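Long-range contacts in SalCYP truncation (Salinispora tropica, PDB 7ABB), which belongs to the cytochrome P450 family of heme proteins and binds heme c: residues W78-I83 and E226-V231; E90-L95 and Q341-A346. All coordinates share one frame; numbering follows the deposited sequence.

How the contacts relate
Four segments alternate along the chain, so the two contacts cross rather than nest. W78-I83 comes first, in the loop that follows strand 62-63, and E90-L95 follows on helix 86-95. Contact 1 closes when the chain returns as helix 222-235, with 142 residues between its segments. Contact 2 closes much later, at the cysteine segment 341-346 that leads into helix 345-362. The two centres lie about 12 Å apart. They meet where I79 and I83 pack on W91 and where L228 packs on L95. Both contacts touch heme c. Together they tie the loop, helix 86-95, helix 222-235 and the heme-binding cysteine segment around a propionate and the cysteine-bound face of heme c.

Contact 1 of 2, residues W78-I83 and E226-V231; sequences WIPLTI and ESLLTV. With HEC (heme c), chain B.
I79 meets S227, L228 and V231 of helix 222-235 mainly through its backbone. Its N-H gives a nearly straight hydrogen bond to S227 OG, 2.9 Å long with an angle of 169° at the hydrogen. With chi1 at -178°, S227 turns its hydroxyl away from its own N and out to the loop. The same hydroxyl is also hydrogen-bonded to R77 O, one residue before the segment. I79 O faces the helix and meets L228 CA at 3.5 Å in a CA-H...O contact. V231 CG2 comes nearer still, 3.3 Å from I79 O. This methyl also packs on W78 CB at 3.7 Å and lies at the edge of the indole, in its plane. T230 CG2 approaches the six-membered ring of the indole obliquely, 3.9 Å from W78 CZ3. F183 of helix 182-199 touches both W78 and T230.

The peptide bond before P80 is cis. The proline ring touches both the helix and a heme propionate, with P80 CD 4.2 Å from V231 CG1 and P80 CG 3.7 Å from HEC CGD. A type I turn, P80 to I83, then carries L81 past the same heme propionate.

One hydrogen bond crosses the contact; the rest is apolar packing and C-H contacts. The bond fixes the loop backbone at I79 against the helix, while the buried I79 O is left to C-H groups of L228 and V231.

Contact 2 of 2, residues E90-L95 and Q341-A346; sequences EWRRRL and QCLGAA. With HEC (heme c), chain B.
R92 NH1 binds two oxygens, HEC O1D of a heme propionate at 2.6 Å and Q341 O at 2.9 Å. R92 NH2 gives a second hydrogen bond to Q341 O, 3.0 Å long, so two nitrogens of one guanidinium grip a single carbonyl oxygen end-on. Q341 O lies close to the guanidinium plane, and HEC O1D also lies at its edge. NH2 approaches nearly in line with the carbonyl bond, while NH1 is tilted 27° from the carbonyl plane. The R92 chain bends at chi2 and chi3, both -63°, which brings its end round to these acceptors. The propionate probably favours the positive charge of the arginine.

Next to Q341, C342 SG binds the heme iron at 2.3 Å. This is the proximal cysteine ligand of the P450 fold. R92 thus links a heme propionate to the backbone just before the iron-binding C342.

L343 covers one face of the guanidinium, with its CB 4.1 Å above the centre. L343 CD1 lies 3.7 Å from R92 NE, while the CD2 branch meets L95 CD1 at 4.1 Å and HEC CMD at 3.8 Å. The L95 and L343 side chains cross at about a right angle.

G344 is the N-cap residue of helix 345-362, which starts beside the heme. Helix 86-95 lies against the loop just before it. W91 and L95 also pack on helix 222-235, and E90 and W91 touch strand 214-215.

Contact 1 of 2, residues W78-I83 and E226-V231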
loop_
_atom_site.group_PDB
_atom_site.type_symbol
_atom_site.label_atom_id
_atom_site.label_comp_id
_atom_site.label_asym_id
_atom_site.label_seq_id
_atom_site.Cartn_x
_atom_site.Cartn_y
_atom_site.Cartn_z
ATOM N N TRP A 78 9.647 -1.415 14.582
ATOM C CA TRP A 78 8.331 -1.645 13.995
ATOM C C TRP A 78 8.342 -3.040 13.381
ATOM O O TRP A 78 8.968 -3.263 12.341
ATOM C CB TRP A 78 8.000 -0.583 12.945
ATOM C CG TRP A 78 8.001 0.826 13.469
ATOM C CD1 TRP A 78 9.088 1.623 13.674
ATOM C CD2 TRP A 78 6.859 1.606 13.844
ATOM N NE1 TRP A 78 8.696 2.849 14.152
ATOM C CE2 TRP A 78 7.332 2.864 14.267
ATOM C CE3 TRP A 78 5.485 1.365 13.863
ATOM C CZ2 TRP A 78 6.481 3.874 14.700
ATOM C CZ3 TRP A 78 4.640 2.373 14.297
ATOM C CH2 TRP A 78 5.140 3.609 14.710
ATOM N N ILE A 79 7.656 -3.970 14.027
ATOM C CA ILE A 79 7.664 -5.367 13.590
ATOM C C ILE A 79 6.682 -5.531 12.435
ATOM O O ILE A 79 5.488 -5.232 12.613
ATOM C CB ILE A 79 7.279 -6.280 14.748
ATOM C CG1 ILE A 79 8.279 -6.150 15.903
ATOM C CG2 ILE A 79 7.152 -7.725 14.270
ATOM C CD1 ILE A 79 9.605 -6.796 15.638
ATOM N N PRO A 80 7.102 -6.085 11.290
ATOM C CA PRO A 80 8.437 -6.572 10.910
ATOM C C PRO A 80 9.239 -5.605 10.044
ATOM O O PRO A 80 10.289 -5.973 9.542
ATOM C CB PRO A 80 8.117 -7.828 10.115
ATOM C CG PRO A 80 6.818 -7.485 9.417
ATOM C CD PRO A 80 6.077 -6.526 10.328
ATOM N N LEU A 81 8.735 -4.380 9.885
ATOM C CA LEU A 81 9.240 -3.466 8.862
ATOM C C LEU A 81 10.717 -3.111 9.061
ATOM O O LEU A 81 11.471 -2.999 8.084
ATOM C CB LEU A 81 8.369 -2.211 8.871
ATOM C CG LEU A 81 8.465 -1.198 7.732
ATOM C CD1 LEU A 81 8.194 -1.818 6.361
ATOM C CD2 LEU A 81 7.482 -0.074 8.018
ATOM N N THR A 82 11.148 -2.910 10.307
ATOM C CA THR A 82 12.469 -2.364 10.600
ATOM C C THR A 82 13.423 -3.397 11.179
ATOM O O THR A 82 14.480 -3.030 11.706
ATOM C CB THR A 82 12.360 -1.178 11.560
ATOM O OG1 THR A 82 11.946 -1.635 12.851
ATOM C CG2 THR A 82 11.359 -0.168 11.046
ATOM N N ILE A 83 13.085 -4.673 11.104
ATOM C CA ILE A 83 14.008 -5.713 11.538
ATOM C C ILE A 83 14.480 -6.463 10.304
ATOM O O ILE A 83 13.791 -6.523 9.284
ATOM C CB ILE A 83 13.377 -6.659 12.575
ATOM C CG1 ILE A 83 12.103 -7.260 12.019
ATOM C CG2 ILE A 83 13.081 -5.901 13.862
ATOM C CD1 ILE A 83 11.523 -8.345 12.875
ATOM N N GLU A 226 2.229 -5.771 20.252
ATOM C CA GLU A 226 1.616 -4.472 20.024
ATOM C C GLU A 226 2.245 -3.783 18.826
ATOM O O GLU A 226 1.553 -3.137 18.034
ATOM C CB GLU A 226 1.760 -3.619 21.284
ATOM C CG GLU A 226 0.995 -4.176 22.454
ATOM C CD GLU A 226 1.337 -3.482 23.751
ATOM O OE1 GLU A 226 1.771 -2.314 23.693
ATOM O OE2 GLU A 226 1.168 -4.099 24.828
ATOM N N SER A 227 3.564 -3.909 18.678
ATOM C CA SER A 227 4.207 -3.337 17.499
ATOM C C SER A 227 3.640 -3.932 16.214
ATOM O O SER A 227 3.248 -3.202 15.292
ATOM C CB SER A 227 5.711 -3.563 17.581
ATOM O OG SER A 227 6.341 -2.979 16.466
ATOM N N LEU A 228 3.564 -5.265 16.144
ATOM C CA LEU A 228 3.023 -5.923 14.958
ATOM C C LEU A 228 1.630 -5.403 14.617
ATOM O O LEU A 228 1.354 -5.031 13.476
ATOM C CB LEU A 228 2.983 -7.435 15.175
ATOM C CG LEU A 228 2.243 -8.232 14.095
ATOM C CD1 LEU A 228 2.950 -8.144 12.746
ATOM C CD2 LEU A 228 2.083 -9.679 14.543
ATOM N N LEU A 229 0.741 -5.387 15.609
ATOM C CA LEU A 229 -0.636 -4.963 15.374
ATOM C C LEU A 229 -0.692 -3.513 14.934
ATOM O O LEU A 229 -1.505 -3.151 14.081
ATOM C CB LEU A 229 -1.467 -5.175 16.649
ATOM C CG LEU A 229 -1.714 -6.650 16.977
ATOM C CD1 LEU A 229 -2.383 -6.806 18.355
ATOM C CD2 LEU A 229 -2.567 -7.312 15.903
ATOM N N THR A 230 0.178 -2.672 15.496
ATOM C CA THR A 230 0.246 -1.279 15.062
ATOM C C THR A 230 0.680 -1.181 13.605
ATOM O O THR A 230 0.100 -0.418 12.826
ATOM C CB THR A 230 1.205 -0.497 15.963
ATOM O OG1 THR A 230 0.777 -0.627 17.325
ATOM C CG2 THR A 230 1.221 0.979 15.594
ATOM N N VAL A 231 1.712 -1.935 13.220
ATOM C CA VAL A 231 2.182 -1.889 11.835
ATOM C C VAL A 231 1.101 -2.359 10.878
ATOM O O VAL A 231 0.882 -1.764 9.815
ATOM C CB VAL A 231 3.464 -2.734 11.689
ATOM C CG1 VAL A 231 3.789 -2.973 10.229
ATOM C CG2 VAL A 231 4.617 -2.063 12.388
HETATM FE FE HEC B . 2.143 -3.445 2.221
HETATM C CHA HEC B . 5.420 -3.752 3.227
HETATM C CHB HEC B . 3.215 -1.662 -0.500
HETATM C CHC HEC B . -1.111 -3.161 1.179
HETATM C CHD HEC B . 1.064 -4.891 5.109
HETATM N NA HEC B . 3.934 -2.826 1.530
HETATM C C1A HEC B . 5.198 -3.089 2.057
HETATM C C2A HEC B . 6.247 -2.553 1.214
HETATM C C3A HEC B . 5.608 -1.985 0.175
HETATM C C4A HEC B . 4.186 -2.142 0.357
HETATM C CMA HEC B . 6.226 -1.240 -1.022
HETATM C CAA HEC B . 7.796 -2.662 1.447
HETATM C CBA HEC B . 8.376 -1.535 2.293
HETATM C CGA HEC B . 9.881 -1.705 2.410
HETATM O O1A HEC B . 10.447 -0.901 3.187
HETATM O O2A HEC B . 10.441 -2.612 1.740
HETATM N NB HEC B . 1.224 -2.536 0.684
HETATM C C1B HEC B . 1.846 -1.887 -0.367
HETATM C C2B HEC B . 0.829 -1.509 -1.302
HETATM C C3B HEC B . -0.360 -1.947 -0.848
HETATM C C4B HEC B . -0.140 -2.573 0.410
HETATM C CMB HEC B . 1.183 -0.766 -2.605
HETATM C CAB HEC B . -1.770 -1.838 -1.367
HETATM C CBB HEC B . -1.925 -1.444 -2.800
HETATM N NC HEC B . 0.329 -3.910 3.023
HETATM C C1C HEC B . -0.880 -3.789 2.378
HETATM C C2C HEC B . -1.902 -4.405 3.181
HETATM C C3C HEC B . -1.318 -4.909 4.291
HETATM C C4C HEC B . 0.086 -4.578 4.201
HETATM C CMC HEC B . -3.374 -4.475 2.770
HETATM C CAC HEC B . -1.912 -5.637 5.508
HETATM C CBC HEC B . -3.280 -6.310 5.390
HETATM N ND HEC B . 3.067 -4.146 3.846
HETATM C C1D HEC B . 2.398 -4.714 4.930
HETATM C C2D HEC B . 3.379 -5.135 5.880
HETATM C C3D HEC B . 4.722 -4.795 5.336
HETATM C C4D HEC B . 4.437 -4.200 4.048
HETATM C CMD HEC B . 3.075 -5.798 7.230
HETATM C CAD HEC B . 6.098 -5.033 5.981
HETATM C CBD HEC B . 6.607 -6.368 5.493
HETATM C CGD HEC B . 8.010 -6.611 6.015
HETATM O O1D HEC B . 8.479 -7.768 5.958
HETATM O O2D HEC B . 8.630 -5.633 6.480
#

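Contact 2 of 2, residues E90-L95 and Q341-A346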
loop_
_atom_site.group_PDB
_atom_site.type_symbol
_atom_site.label_atom_id
_atom_site.label_comp_id
_atom_site.label_asym_id
_atom_site.label_seq_id
_atom_site.Cartn_x
_atom_site.Cartn_y
_atom_site.Cartn_z
ATOM N N GLU A 90 11.968 -15.174 10.515
ATOM C CA GLU A 90 11.111 -15.974 11.386
ATOM C C GLU A 90 9.758 -15.309 11.571
ATOM O O GLU A 90 8.729 -15.991 11.569
ATOM C CB GLU A 90 11.769 -16.207 12.745
ATOM C CG GLU A 90 11.174 -17.375 13.527
ATOM C CD GLU A 90 11.923 -17.662 14.820
ATOM O OE1 GLU A 90 11.416 -18.477 15.621
ATOM O OE2 GLU A 90 13.003 -17.071 15.046
ATOM N N TRP A 91 9.733 -13.987 11.740
ATOM C CA TRP A 91 8.451 -13.289 11.817
ATOM C C TRP A 91 7.632 -13.527 10.559
ATOM O O TRP A 91 6.429 -13.808 10.632
ATOM C CB TRP A 91 8.660 -11.790 12.001
ATOM C CG TRP A 91 8.879 -11.394 13.403
ATOM C CD1 TRP A 91 10.061 -11.052 13.979
ATOM C CD2 TRP A 91 7.884 -11.277 14.422
ATOM N NE1 TRP A 91 9.863 -10.727 15.294
ATOM C CE2 TRP A 91 8.537 -10.861 15.595
ATOM C CE3 TRP A 91 6.507 -11.482 14.453
ATOM C CZ2 TRP A 91 7.864 -10.646 16.788
ATOM C CZ3 TRP A 91 5.842 -11.276 15.639
ATOM C CH2 TRP A 91 6.520 -10.860 16.793
ATOM N N ARG A 92 8.260 -13.407 9.393
ATOM C CA ARG A 92 7.517 -13.599 8.153
ATOM C C ARG A 92 7.001 -15.034 8.047
ATOM O O ARG A 92 5.878 -15.255 7.578
ATOM C CB ARG A 92 8.372 -13.219 6.942
ATOM C CG ARG A 92 8.608 -11.705 6.815
ATOM C CD ARG A 92 7.329 -10.913 6.585
ATOM N NE ARG A 92 6.678 -11.267 5.324
ATOM C CZ ARG A 92 6.684 -10.494 4.232
ATOM N NH1 ARG A 92 7.303 -9.322 4.246
ATOM N NH2 ARG A 92 6.073 -10.899 3.122
ATOM N N ARG A 93 7.787 -16.016 8.494
ATOM C CA ARG A 93 7.320 -17.403 8.455
ATOM C C ARG A 93 6.099 -17.591 9.345
ATOM O O ARG A 93 5.154 -18.293 8.968
ATOM C CB ARG A 93 8.433 -18.376 8.868
ATOM C CG ARG A 93 9.510 -18.543 7.810
ATOM C CD ARG A 93 10.427 -19.720 8.111
ATOM N NE ARG A 93 11.211 -19.503 9.325
ATOM C CZ ARG A 93 12.541 -19.472 9.387
ATOM N NH1 ARG A 93 13.138 -19.264 10.555
ATOM N NH2 ARG A 93 13.281 -19.660 8.300
ATOM N N ARG A 94 6.117 -17.008 10.548
ATOM C CA ARG A 94 4.982 -17.149 11.457
ATOM C C ARG A 94 3.740 -16.468 10.902
ATOM O O ARG A 94 2.625 -16.989 11.048
ATOM C CB ARG A 94 5.331 -16.582 12.833
ATOM C CG ARG A 94 6.579 -17.208 13.489
ATOM C CD ARG A 94 6.248 -18.060 14.612
ATOM N NE ARG A 94 7.429 -18.686 15.214
ATOM C CZ ARG A 94 7.388 -19.821 15.897
ATOM N NH1 ARG A 94 6.233 -20.453 16.062
ATOM N NH2 ARG A 94 8.503 -20.325 16.410
ATOM N N LEU A 95 3.906 -15.294 10.287
ATOM C CA LEU A 95 2.775 -14.506 9.795
ATOM C C LEU A 95 2.175 -15.061 8.512
ATOM O O LEU A 95 1.007 -14.772 8.211
ATOM C CB LEU A 95 3.233 -13.071 9.542
ATOM C CG LEU A 95 3.524 -12.230 10.781
ATOM C CD1 LEU A 95 4.370 -11.024 10.425
ATOM C CD2 LEU A 95 2.213 -11.804 11.437
ATOM N N GLN A 341 9.169 -7.475 0.982
ATOM C CA GLN A 341 8.062 -7.360 0.031
ATOM C C GLN A 341 6.723 -7.475 0.764
ATOM O O GLN A 341 6.563 -8.306 1.651
ATOM C CB GLN A 341 8.193 -8.471 -1.025
ATOM C CG GLN A 341 7.237 -8.429 -2.215
ATOM C CD GLN A 341 7.419 -9.676 -3.074
ATOM O OE1 GLN A 341 6.995 -10.768 -2.699
ATOM N NE2 GLN A 341 8.108 -9.525 -4.198
ATOM N N CYS A 342 5.766 -6.642 0.388
ATOM C CA CYS A 342 4.516 -6.463 1.130
ATOM C C CYS A 342 3.870 -7.774 1.574
ATOM O O CYS A 342 3.546 -8.633 0.751
ATOM C CB CYS A 342 3.534 -5.692 0.256
ATOM S SG CYS A 342 1.952 -5.398 1.072
ATOM N N LEU A 343 3.624 -7.880 2.886
ATOM C CA LEU A 343 2.906 -9.022 3.442
ATOM C C LEU A 343 1.468 -9.090 2.949
ATOM O O LEU A 343 0.909 -10.181 2.790
ATOM C CB LEU A 343 2.935 -8.903 4.964
ATOM C CG LEU A 343 2.262 -10.002 5.800
ATOM C CD1 LEU A 343 3.009 -11.323 5.651
ATOM C CD2 LEU A 343 2.272 -9.558 7.257
ATOM N N GLY A 344 0.871 -7.950 2.709
ATOM C CA GLY A 344 -0.534 -7.847 2.356
ATOM C C GLY A 344 -0.824 -7.847 0.873
ATOM O O GLY A 344 -1.963 -7.534 0.492
ATOM N N ALA A 345 0.140 -8.226 0.023
ATOM C CA ALA A 345 -0.044 -8.039 -1.412
ATOM C C ALA A 345 -1.248 -8.820 -1.948
ATOM O O ALA A 345 -2.058 -8.273 -2.707
ATOM C CB ALA A 345 1.229 -8.428 -2.151
ATOM N N ALA A 346 -1.353 -10.111 -1.624
ATOM C CA ALA A 346 -2.481 -10.902 -2.110
ATOM C C ALA A 346 -3.794 -10.317 -1.618
ATOM O O ALA A 346 -4.795 -10.292 -2.354
ATOM C CB ALA A 346 -2.365 -12.358 -1.672
HETATM FE FE HEC B . 2.143 -3.445 2.221
HETATM C CHA HEC B . 5.420 -3.752 3.227
HETATM C CHB HEC B . 3.215 -1.662 -0.500
HETATM C CHC HEC B . -1.111 -3.161 1.179
HETATM C CHD HEC B . 1.064 -4.891 5.109
HETATM N NA HEC B . 3.934 -2.826 1.530
HETATM C C1A HEC B . 5.198 -3.089 2.057
HETATM C C2A HEC B . 6.247 -2.553 1.214
HETATM C C3A HEC B . 5.608 -1.985 0.175
HETATM C C4A HEC B . 4.186 -2.142 0.357
HETATM C CMA HEC B . 6.226 -1.240 -1.022
HETATM C CAA HEC B . 7.796 -2.662 1.447
HETATM C CBA HEC B . 8.376 -1.535 2.293
HETATM C CGA HEC B . 9.881 -1.705 2.410
HETATM O O1A HEC B . 10.447 -0.901 3.187
HETATM O O2A HEC B . 10.441 -2.612 1.740
HETATM N NB HEC B . 1.224 -2.536 0.684
HETATM C C1B HEC B . 1.846 -1.887 -0.367
HETATM C C2B HEC B . 0.829 -1.509 -1.302
HETATM C C3B HEC B . -0.360 -1.947 -0.848
HETATM C C4B HEC B . -0.140 -2.573 0.410
HETATM C CMB HEC B . 1.183 -0.766 -2.605
HETATM C CAB HEC B . -1.770 -1.838 -1.367
HETATM C CBB HEC B . -1.925 -1.444 -2.800
HETATM N NC HEC B . 0.329 -3.910 3.023
HETATM C C1C HEC B . -0.880 -3.789 2.378
HETATM C C2C HEC B . -1.902 -4.405 3.181
HETATM C C3C HEC B . -1.318 -4.909 4.291
HETATM C C4C HEC B . 0.086 -4.578 4.201
HETATM C CMC HEC B . -3.374 -4.475 2.770
HETATM C CAC HEC B . -1.912 -5.637 5.508
HETATM C CBC HEC B . -3.280 -6.310 5.390
HETATM N ND HEC B . 3.067 -4.146 3.846
HETATM C C1D HEC B . 2.398 -4.714 4.930
HETATM C C2D HEC B . 3.379 -5.135 5.880
HETATM C C3D HEC B . 4.722 -4.795 5.336
HETATM C C4D HEC B . 4.437 -4.200 4.048
HETATM C CMD HEC B . 3.075 -5.798 7.230
HETATM C CAD HEC B . 6.098 -5.033 5.981
HETATM C CBD HEC B . 6.607 -6.368 5.493
HETATM C CGD HEC B . 8.010 -6.611 6.015
HETATM O O1D HEC B . 8.479 -7.768 5.958
HETATM O O2D HEC B . 8.630 -5.633 6.480
#